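PDB 3WCA: farnesyltransferase, putative from Trypanosoma cruzi, which probably catalyses the magnesium-dependent condensation of two farnesyl diphosphate molecules to squalene, with reduction by NADPH or NADH. Local coordinates for residues 157-167 with 194-205. The protein carries 1 engineered substitution. Sequence-based numbering, arbitrary orientation.
Sequences YDLYCHYVAGL and NHMGLFLQKTNI. With FPS (S-[(2E,6E)-3,7,11-trimethyldodeca-2,6,10-trienyl] trihydrogen thiodiphosphate), chain E.
Cys161 of segment 157-167 packs as a knob among Leu198, Gln201, Lys202 and Ile205, its CB 3.6 Å from CG of Leu198. Leu198 answers as a knob between Asp158, Cys161, His162 and Gly166, so the two helices, crossing at 104°, interlock through two apolar knobs whose sockets are partly the aliphatic parts of polar residues. Near the closest approach, Gly166 and Gly197 put no side chain between the backbones, their CA atoms 4.2 Å apart. Ala165 adds only a methyl, whose CB lies 3.5 Å from Gln201 CB.

Polar pairs flank this core. ND1 of His162 donates to OD1 of Asn194 over 2.7 Å, a nearly straight bond (174°) that lies in the imidazole plane yet meets the amide oxygen from above its carbonyl plane. ND1 therefore carries a proton, and Leu167 CG lies over one face of the ring, toward its rim. A water accepts from Asn194 ND2 and donates to Asp158 O, so both ends of the amide tie the helices together. Further along, Lys202 stretches out beyond CG (chi3 -179°), its methylenes crossing the Tyr157 ring at a slant, with CE 3.6 Å from Tyr157 CE2, to bring NZ 2.8 Å from OD1 of Asp158. The ammonium is also held by Asp256 and His260; two carboxylates around it should compensate the cost of burying its charge. Ile205 CD1 meets the edge of the same tyrosine ring.

Ala165, Gly197 and Gln201 also line the farnesyl thiodiphosphate pocket, while Val164 sits near Glu71 of the magnesium site. The crossing thus contributes part of the pocket wall: Gly197 and Ala165 let the hydrocarbon lie close to the backbone, Gly197 CA 3.7 Å from ligand C10, and Gln201 OE1 touches it at C3, while the Asp158–Lys202 pair joins the helices at the other end of the contact.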
ATOM      1  N   TYR A 157     -13.948   2.693  -3.399  1.00 34.87           N
ATOM      2  CA  TYR A 157     -12.635   3.076  -2.870  1.00 33.52           C
ATOM      3  C   TYR A 157     -12.040   1.897  -2.092  1.00 33.44           C
ATOM      4  O   TYR A 157     -10.945   1.437  -2.396  1.00 31.80           O
ATOM      5  CB  TYR A 157     -12.802   4.310  -1.972  1.00 29.83           C
ATOM      6  CG  TYR A 157     -11.542   4.896  -1.339  1.00 30.37           C
ATOM      7  CD1 TYR A 157     -10.356   5.057  -2.069  1.00 28.69           C
ATOM      8  CD2 TYR A 157     -11.578   5.394  -0.035  1.00 29.21           C
ATOM      9  CE1 TYR A 157      -9.243   5.713  -1.510  1.00 28.50           C
ATOM     10  CE2 TYR A 157     -10.477   6.045   0.530  1.00 28.38           C
ATOM     11  CZ  TYR A 157      -9.316   6.206  -0.210  1.00 29.57           C
ATOM     12  OH  TYR A 157      -8.252   6.888   0.355  1.00 30.68           O
ATOM     13  N   ASP A 158     -12.783   1.407  -1.103  1.00 33.82           N
ATOM     14  CA  ASP A 158     -12.362   0.270  -0.293  1.00 33.74           C
ATOM     15  C   ASP A 158     -12.077  -0.991  -1.097  1.00 34.48           C
ATOM     16  O   ASP A 158     -11.078  -1.673  -0.857  1.00 35.74           O
ATOM     17  CB  ASP A 158     -13.421  -0.044   0.759  1.00 34.52           C
ATOM     18  CG  ASP A 158     -13.322   0.864   1.958  1.00 33.43           C
ATOM     19  OD1 ASP A 158     -12.818   1.990   1.809  1.00 33.13           O
ATOM     20  OD2 ASP A 158     -13.754   0.458   3.049  1.00 38.12           O
ATOM     21  N   LEU A 159     -12.946  -1.316  -2.051  1.00 34.50           N
ATOM     22  CA  LEU A 159     -12.741  -2.523  -2.839  1.00 33.74           C
ATOM     23  C   LEU A 159     -11.507  -2.410  -3.723  1.00 32.72           C
ATOM     24  O   LEU A 159     -10.740  -3.367  -3.848  1.00 34.15           O
ATOM     25  CB  LEU A 159     -13.983  -2.848  -3.683  1.00 34.93           C
ATOM     26  CG  LEU A 159     -13.939  -4.145  -4.511  1.00 39.42           C
ATOM     27  CD1 LEU A 159     -13.794  -5.358  -3.579  1.00 32.36           C
ATOM     28  CD2 LEU A 159     -15.221  -4.258  -5.377  1.00 36.88           C
ATOM     29  N   TYR A 160     -11.305  -1.248  -4.335  1.00 30.51           N
ATOM     30  CA  TYR A 160     -10.133  -1.062  -5.185  1.00 30.58           C
ATOM     31  C   TYR A 160      -8.848  -1.178  -4.343  1.00 29.98           C
ATOM     32  O   TYR A 160      -7.852  -1.741  -4.802  1.00 30.15           O
ATOM     33  CB  TYR A 160     -10.164   0.298  -5.897  1.00 27.80           C
ATOM     34  CG  TYR A 160      -8.940   0.542  -6.756  1.00 30.95           C
ATOM     35  CD1 TYR A 160      -8.810  -0.061  -8.008  1.00 31.79           C
ATOM     36  CD2 TYR A 160      -7.880   1.328  -6.290  1.00 31.07           C
ATOM     37  CE1 TYR A 160      -7.649   0.107  -8.774  1.00 33.74           C
ATOM     38  CE2 TYR A 160      -6.718   1.503  -7.043  1.00 33.21           C
ATOM     39  CZ  TYR A 160      -6.607   0.888  -8.282  1.00 33.53           C
ATOM     40  OH  TYR A 160      -5.455   1.042  -9.023  1.00 35.56           O
ATOM     41  N   CYS A 161      -8.878  -0.635  -3.127  1.00 26.92           N
ATOM     42  CA  CYS A 161      -7.728  -0.707  -2.239  1.00 28.01           C
ATOM     43  C   CYS A 161      -7.474  -2.164  -1.890  1.00 27.96           C
ATOM     44  O   CYS A 161      -6.324  -2.592  -1.761  1.00 24.88           O
ATOM     45  CB  CYS A 161      -7.964   0.112  -0.957  1.00 27.53           C
ATOM     46  SG  CYS A 161      -7.841   1.909  -1.212  1.00 29.63           S
ATOM     47  N   HIS A 162      -8.557  -2.923  -1.743  1.00 29.18           N
ATOM     48  CA  HIS A 162      -8.463  -4.343  -1.426  1.00 28.65           C
ATOM     49  C   HIS A 162      -7.695  -5.077  -2.523  1.00 29.97           C
ATOM     50  O   HIS A 162      -6.758  -5.824  -2.241  1.00 32.46           O
ATOM     51  CB  HIS A 162      -9.866  -4.947  -1.284  1.00 30.07           C
ATOM     52  CG  HIS A 162      -9.889  -6.444  -1.299  1.00 30.11           C
ATOM     53  ND1 HIS A 162      -9.403  -7.206  -0.259  1.00 30.76           N
ATOM     54  CD2 HIS A 162     -10.328  -7.319  -2.237  1.00 28.32           C
ATOM     55  CE1 HIS A 162      -9.543  -8.488  -0.554  1.00 32.32           C
ATOM     56  NE2 HIS A 162     -10.100  -8.583  -1.749  1.00 30.42           N
ATOM     57  N   TYR A 163      -8.082  -4.842  -3.772  1.00 28.72           N
ATOM     58  CA  TYR A 163      -7.446  -5.492  -4.911  1.00 31.32           C
ATOM     59  C   TYR A 163      -5.976  -5.159  -5.125  1.00 31.19           C
ATOM     60  O   TYR A 163      -5.208  -6.021  -5.552  1.00 33.24           O
ATOM     61  CB  TYR A 163      -8.181  -5.160  -6.224  1.00 33.16           C
ATOM     62  CG  TYR A 163      -9.576  -5.757  -6.391  1.00 37.80           C
ATOM     63  CD1 TYR A 163      -9.802  -7.126  -6.239  1.00 39.36           C
ATOM     64  CD2 TYR A 163     -10.657  -4.949  -6.742  1.00 39.10           C
ATOM     65  CE1 TYR A 163     -11.080  -7.679  -6.437  1.00 41.10           C
ATOM     66  CE2 TYR A 163     -11.932  -5.483  -6.941  1.00 42.33           C
ATOM     67  CZ  TYR A 163     -12.140  -6.844  -6.788  1.00 43.82           C
ATOM     68  OH  TYR A 163     -13.406  -7.357  -6.981  1.00 44.60           O
ATOM     69  N   VAL A 164      -5.574  -3.918  -4.857  1.00 27.84           N
ATOM     70  CA  VAL A 164      -4.193  -3.564  -5.118  1.00 25.86           C
ATOM     71  C   VAL A 164      -3.274  -3.485  -3.913  1.00 25.54           C
ATOM     72  O   VAL A 164      -2.068  -3.327  -4.090  1.00 24.95           O
ATOM     73  CB  VAL A 164      -4.091  -2.225  -5.912  1.00 27.61           C
ATOM     74  CG1 VAL A 164      -4.943  -2.319  -7.200  1.00 26.64           C
ATOM     75  CG2 VAL A 164      -4.536  -1.046  -5.033  1.00 18.14           C
ATOM     76  N   ALA A 165      -3.834  -3.609  -2.713  1.00 23.73           N
ATOM     77  CA  ALA A 165      -3.054  -3.522  -1.485  1.00 25.83           C
ATOM     78  C   ALA A 165      -3.545  -4.476  -0.396  1.00 25.98           C
ATOM     79  O   ALA A 165      -2.749  -5.146   0.259  1.00 26.76           O
ATOM     80  CB  ALA A 165      -3.081  -2.092  -0.966  1.00 26.61           C
ATOM     81  N   GLY A 166      -4.854  -4.522  -0.192  1.00 24.96           N
ATOM     82  CA  GLY A 166      -5.399  -5.408   0.818  1.00 27.63           C
ATOM     83  C   GLY A 166      -5.008  -6.859   0.556  1.00 27.49           C
ATOM     84  O   GLY A 166      -4.759  -7.625   1.496  1.00 26.52           O
ATOM     85  N   LEU A 167      -4.944  -7.234  -0.721  1.00 25.93           N
ATOM     86  CA  LEU A 167      -4.580  -8.596  -1.093  1.00 28.26           C
ATOM     87  C   LEU A 167      -3.094  -8.873  -0.842  1.00 30.23           C
ATOM     88  O   LEU A 167      -2.697 -10.020  -0.613  1.00 29.22           O
ATOM     89  CB  LEU A 167      -4.926  -8.860  -2.562  1.00 26.22           C
ATOM     90  CG  LEU A 167      -6.399  -9.178  -2.857  1.00 24.76           C
ATOM     91  CD1 LEU A 167      -6.613  -9.333  -4.346  1.00 23.60           C
ATOM     92  CD2 LEU A 167      -6.787 -10.470  -2.136  1.00 29.54           C
ATOM     93  N   ASN A 194      -6.154  -7.196   5.609  1.00 27.78           N
ATOM     94  CA  ASN A 194      -6.684  -6.319   4.578  1.00 28.38           C
ATOM     95  C   ASN A 194      -6.637  -4.873   5.074  1.00 26.39           C
ATOM     96  O   ASN A 194      -6.346  -3.956   4.306  1.00 28.43           O
ATOM     97  CB  ASN A 194      -8.131  -6.700   4.246  1.00 26.55           C
ATOM     98  CG  ASN A 194      -8.689  -5.896   3.102  1.00 27.44           C
ATOM     99  OD1 ASN A 194      -8.299  -6.080   1.948  1.00 29.09           O
ATOM    100  ND2 ASN A 194      -9.595  -4.978   3.415  1.00 30.05           N
ATOM    101  N   HIS A 195      -6.958  -4.675   6.348  1.00 25.20           N
ATOM    102  CA  HIS A 195      -6.905  -3.350   6.942  1.00 25.95           C
ATOM    103  C   HIS A 195      -5.467  -2.815   6.822  1.00 26.58           C
ATOM    104  O   HIS A 195      -5.255  -1.657   6.477  1.00 26.12           O
ATOM    105  CB  HIS A 195      -7.295  -3.411   8.419  1.00 28.23           C
ATOM    106  CG  HIS A 195      -8.773  -3.425   8.661  1.00 32.52           C
ATOM    107  ND1 HIS A 195      -9.580  -2.339   8.396  1.00 30.86           N
ATOM    108  CD2 HIS A 195      -9.587  -4.386   9.158  1.00 32.91           C
ATOM    109  CE1 HIS A 195     -10.827  -2.630   8.721  1.00 31.24           C
ATOM    110  NE2 HIS A 195     -10.858  -3.867   9.185  1.00 33.89           N
ATOM    111  N   MET A 196      -4.487  -3.670   7.110  1.00 24.74           N
ATOM    112  CA  MET A 196      -3.076  -3.293   7.039  1.00 24.44           C
ATOM    113  C   MET A 196      -2.758  -2.756   5.647  1.00 24.77           C
ATOM    114  O   MET A 196      -2.127  -1.715   5.513  1.00 24.14           O
ATOM    115  CB  MET A 196      -2.184  -4.509   7.355  1.00 25.75           C
ATOM    116  CG  MET A 196      -2.166  -4.921   8.841  1.00 24.37           C
ATOM    117  SD  MET A 196      -0.886  -4.033   9.805  1.00 30.06           S
ATOM    118  CE  MET A 196       0.595  -4.685   8.985  1.00 24.38           C
ATOM    119  N   GLY A 197      -3.211  -3.465   4.615  1.00 23.01           N
ATOM    120  CA  GLY A 197      -2.965  -3.018   3.261  1.00 22.91           C
ATOM    121  C   GLY A 197      -3.689  -1.713   2.946  1.00 25.10           C
ATOM    122  O   GLY A 197      -3.133  -0.833   2.286  1.00 23.04           O
ATOM    123  N   LEU A 198      -4.923  -1.577   3.431  1.00 23.96           N
ATOM    124  CA  LEU A 198      -5.692  -0.372   3.160  1.00 25.87           C
ATOM    125  C   LEU A 198      -5.106   0.863   3.804  1.00 24.81           C
ATOM    126  O   LEU A 198      -5.107   1.928   3.195  1.00 28.80           O
ATOM    127  CB  LEU A 198      -7.154  -0.540   3.592  1.00 25.80           C
ATOM    128  CG  LEU A 198      -8.103  -0.929   2.451  1.00 26.15           C
ATOM    129  CD1 LEU A 198      -7.642  -2.227   1.833  1.00 26.70           C
ATOM    130  CD2 LEU A 198      -9.535  -1.067   2.974  1.00 27.07           C
ATOM    131  N   PHE A 199      -4.592   0.732   5.022  1.00 24.79           N
ATOM    132  CA  PHE A 199      -4.007   1.881   5.688  1.00 23.81           C
ATOM    133  C   PHE A 199      -2.846   2.430   4.881  1.00 24.76           C
ATOM    134  O   PHE A 199      -2.704   3.644   4.743  1.00 25.61           O
ATOM    135  CB  PHE A 199      -3.517   1.530   7.093  1.00 23.17           C
ATOM    136  CG  PHE A 199      -3.069   2.739   7.892  1.00 24.71           C
ATOM    137  CD1 PHE A 199      -3.954   3.794   8.132  1.00 23.29           C
ATOM    138  CD2 PHE A 199      -1.772   2.829   8.389  1.00 22.61           C
ATOM    139  CE1 PHE A 199      -3.556   4.920   8.853  1.00 23.67           C
ATOM    140  CE2 PHE A 199      -1.355   3.953   9.114  1.00 22.49           C
ATOM    141  CZ  PHE A 199      -2.239   4.997   9.349  1.00 23.55           C
ATOM    142  N   LEU A 200      -2.014   1.542   4.345  1.00 23.22           N
ATOM    143  CA  LEU A 200      -0.877   1.987   3.554  1.00 25.85           C
ATOM    144  C   LEU A 200      -1.317   2.600   2.229  1.00 25.21           C
ATOM    145  O   LEU A 200      -0.870   3.684   1.863  1.00 23.66           O
ATOM    146  CB  LEU A 200       0.095   0.828   3.253  1.00 25.67           C
ATOM    147  CG  LEU A 200       0.743   0.038   4.401  1.00 30.07           C
ATOM    148  CD1 LEU A 200       1.864  -0.856   3.828  1.00 26.75           C
ATOM    149  CD2 LEU A 200       1.315   0.998   5.442  1.00 27.10           C
ATOM    150  N   GLN A 201      -2.195   1.903   1.512  1.00 25.56           N
ATOM    151  CA  GLN A 201      -2.629   2.383   0.220  1.00 25.66           C
ATOM    152  C   GLN A 201      -3.336   3.727   0.349  1.00 24.81           C
ATOM    153  O   GLN A 201      -3.059   4.637  -0.410  1.00 26.55           O
ATOM    154  CB  GLN A 201      -3.545   1.349  -0.457  1.00 25.24           C
ATOM    155  CG  GLN A 201      -3.899   1.669  -1.918  1.00 29.00           C
ATOM    156  CD  GLN A 201      -2.675   1.756  -2.832  1.00 33.61           C
ATOM    157  OE1 GLN A 201      -1.781   0.917  -2.770  1.00 37.13           O
ATOM    158  NE2 GLN A 201      -2.642   2.767  -3.689  1.00 34.86           N
ATOM    159  N   LYS A 202      -4.224   3.855   1.324  1.00 24.74           N
ATOM    160  CA  LYS A 202      -4.965   5.096   1.496  1.00 27.62           C
ATOM    161  C   LYS A 202      -4.079   6.284   1.867  1.00 27.77           C
ATOM    162  O   LYS A 202      -4.291   7.392   1.371  1.00 28.11           O
ATOM    163  CB  LYS A 202      -6.087   4.909   2.529  1.00 24.78           C
ATOM    164  CG  LYS A 202      -7.215   4.006   2.026  1.00 24.22           C
ATOM    165  CD  LYS A 202      -8.436   4.064   2.932  1.00 23.27           C
ATOM    166  CE  LYS A 202      -9.543   3.142   2.437  1.00 22.16           C
ATOM    167  NZ  LYS A 202     -10.747   3.175   3.327  1.00 24.78           N
ATOM    168  N   THR A 203      -3.085   6.064   2.726  1.00 27.23           N
ATOM    169  CA  THR A 203      -2.198   7.156   3.104  1.00 24.76           C
ATOM    170  C   THR A 203      -1.439   7.610   1.864  1.00 25.09           C
ATOM    171  O   THR A 203      -1.222   8.800   1.670  1.00 25.36           O
ATOM    172  CB  THR A 203      -1.217   6.736   4.213  1.00 24.60           C
ATOM    173  OG1 THR A 203      -1.963   6.310   5.361  1.00 26.03           O
ATOM    174  CG2 THR A 203      -0.342   7.914   4.629  1.00 26.14           C
ATOM    175  N   ASN A 204      -1.066   6.675   0.997  1.00 24.69           N
ATOM    176  CA  ASN A 204      -0.354   7.085  -0.199  1.00 26.05           C
ATOM    177  C   ASN A 204      -1.291   7.813  -1.153  1.00 25.30           C
ATOM    178  O   ASN A 204      -0.915   8.817  -1.731  1.00 25.60           O
ATOM    179  CB  ASN A 204       0.292   5.889  -0.902  1.00 29.55           C
ATOM    180  CG  ASN A 204       1.452   5.294  -0.104  1.00 33.94           C
ATOM    181  OD1 ASN A 204       1.986   5.923   0.812  1.00 35.24           O
ATOM    182  ND2 ASN A 204       1.849   4.082  -0.459  1.00 37.42           N
ATOM    183  N   ILE A 205      -2.511   7.308  -1.320  1.00 23.52           N
ATOM    184  CA  ILE A 205      -3.471   7.954  -2.217  1.00 24.94           C
ATOM    185  C   ILE A 205      -3.735   9.395  -1.759  1.00 25.61           C
ATOM    186  O   ILE A 205      -3.857  10.318  -2.583  1.00 24.83           O
ATOM    187  CB  ILE A 205      -4.802   7.142  -2.281  1.00 26.08           C
ATOM    188  CG1 ILE A 205      -4.635   5.975  -3.260  1.00 26.66           C
ATOM    189  CG2 ILE A 205      -5.968   8.039  -2.728  1.00 28.32           C
ATOM    190  CD1 ILE A 205      -5.811   4.992  -3.284  1.00 25.68           C
TER
HETATM  191  C1  FPS E 501       3.165   1.157  -3.362  1.00 89.25           C
HETATM  192  S1  FPS E 501       4.779   0.516  -4.028  1.00 95.67           S
HETATM  193  C2  FPS E 501       2.352  -0.013  -2.729  1.00 83.44           C
HETATM  194  C3  FPS E 501       1.531  -0.039  -1.607  1.00 77.80           C
HETATM  195  C4  FPS E 501       1.242   1.156  -0.726  1.00 78.08           C
HETATM  196  C5  FPS E 501       0.903  -1.365  -1.245  1.00 71.09           C
HETATM  197  C6  FPS E 501       1.820  -2.453  -0.604  1.00 61.80           C
HETATM  198  C7  FPS E 501       1.004  -3.129   0.477  1.00 51.52           C
HETATM  199  C8  FPS E 501       1.465  -3.870   1.495  1.00 45.16           C
HETATM  200  C10 FPS E 501       0.403  -4.451   2.448  1.00 40.53           C
HETATM  201  C9  FPS E 501       2.952  -4.155   1.739  1.00 44.63           C
HETATM  202  C11 FPS E 501       0.929  -4.640   3.852  1.00 33.29           C
HETATM  203  C12 FPS E 501       0.057  -5.637   4.572  1.00 28.65           C
HETATM  204  C13 FPS E 501       0.475  -6.509   5.515  1.00 27.54           C
HETATM  205  C14 FPS E 501       1.928  -6.614   5.997  1.00 28.51           C
HETATM  206  C15 FPS E 501      -0.568  -7.437   6.133  1.00 26.00           C
HETATM  207  PA  FPS E 501       6.317   0.946  -2.710  1.00 96.16           P
HETATM  208  O1A FPS E 501       5.950   0.434  -1.288  1.00 95.67           O
HETATM  209  O2A FPS E 501       7.548   0.237  -3.215  1.00 94.91           O
HETATM  210  O3A FPS E 501       6.886   2.521  -2.747  1.00 98.30           O
HETATM  211  PB  FPS E 501       6.183   4.060  -2.682  1.00100.21           P
HETATM  212  O1B FPS E 501       6.969   4.993  -1.712  1.00 98.75           O
HETATM  213  O2B FPS E 501       6.267   4.716  -4.108  1.00 99.98           O
HETATM  214  O3B FPS E 501       4.714   3.962  -2.097  1.00100.45           O
HETATM  215  O   HOH W   1     -11.611  -3.608   1.524  1.00 24.89           O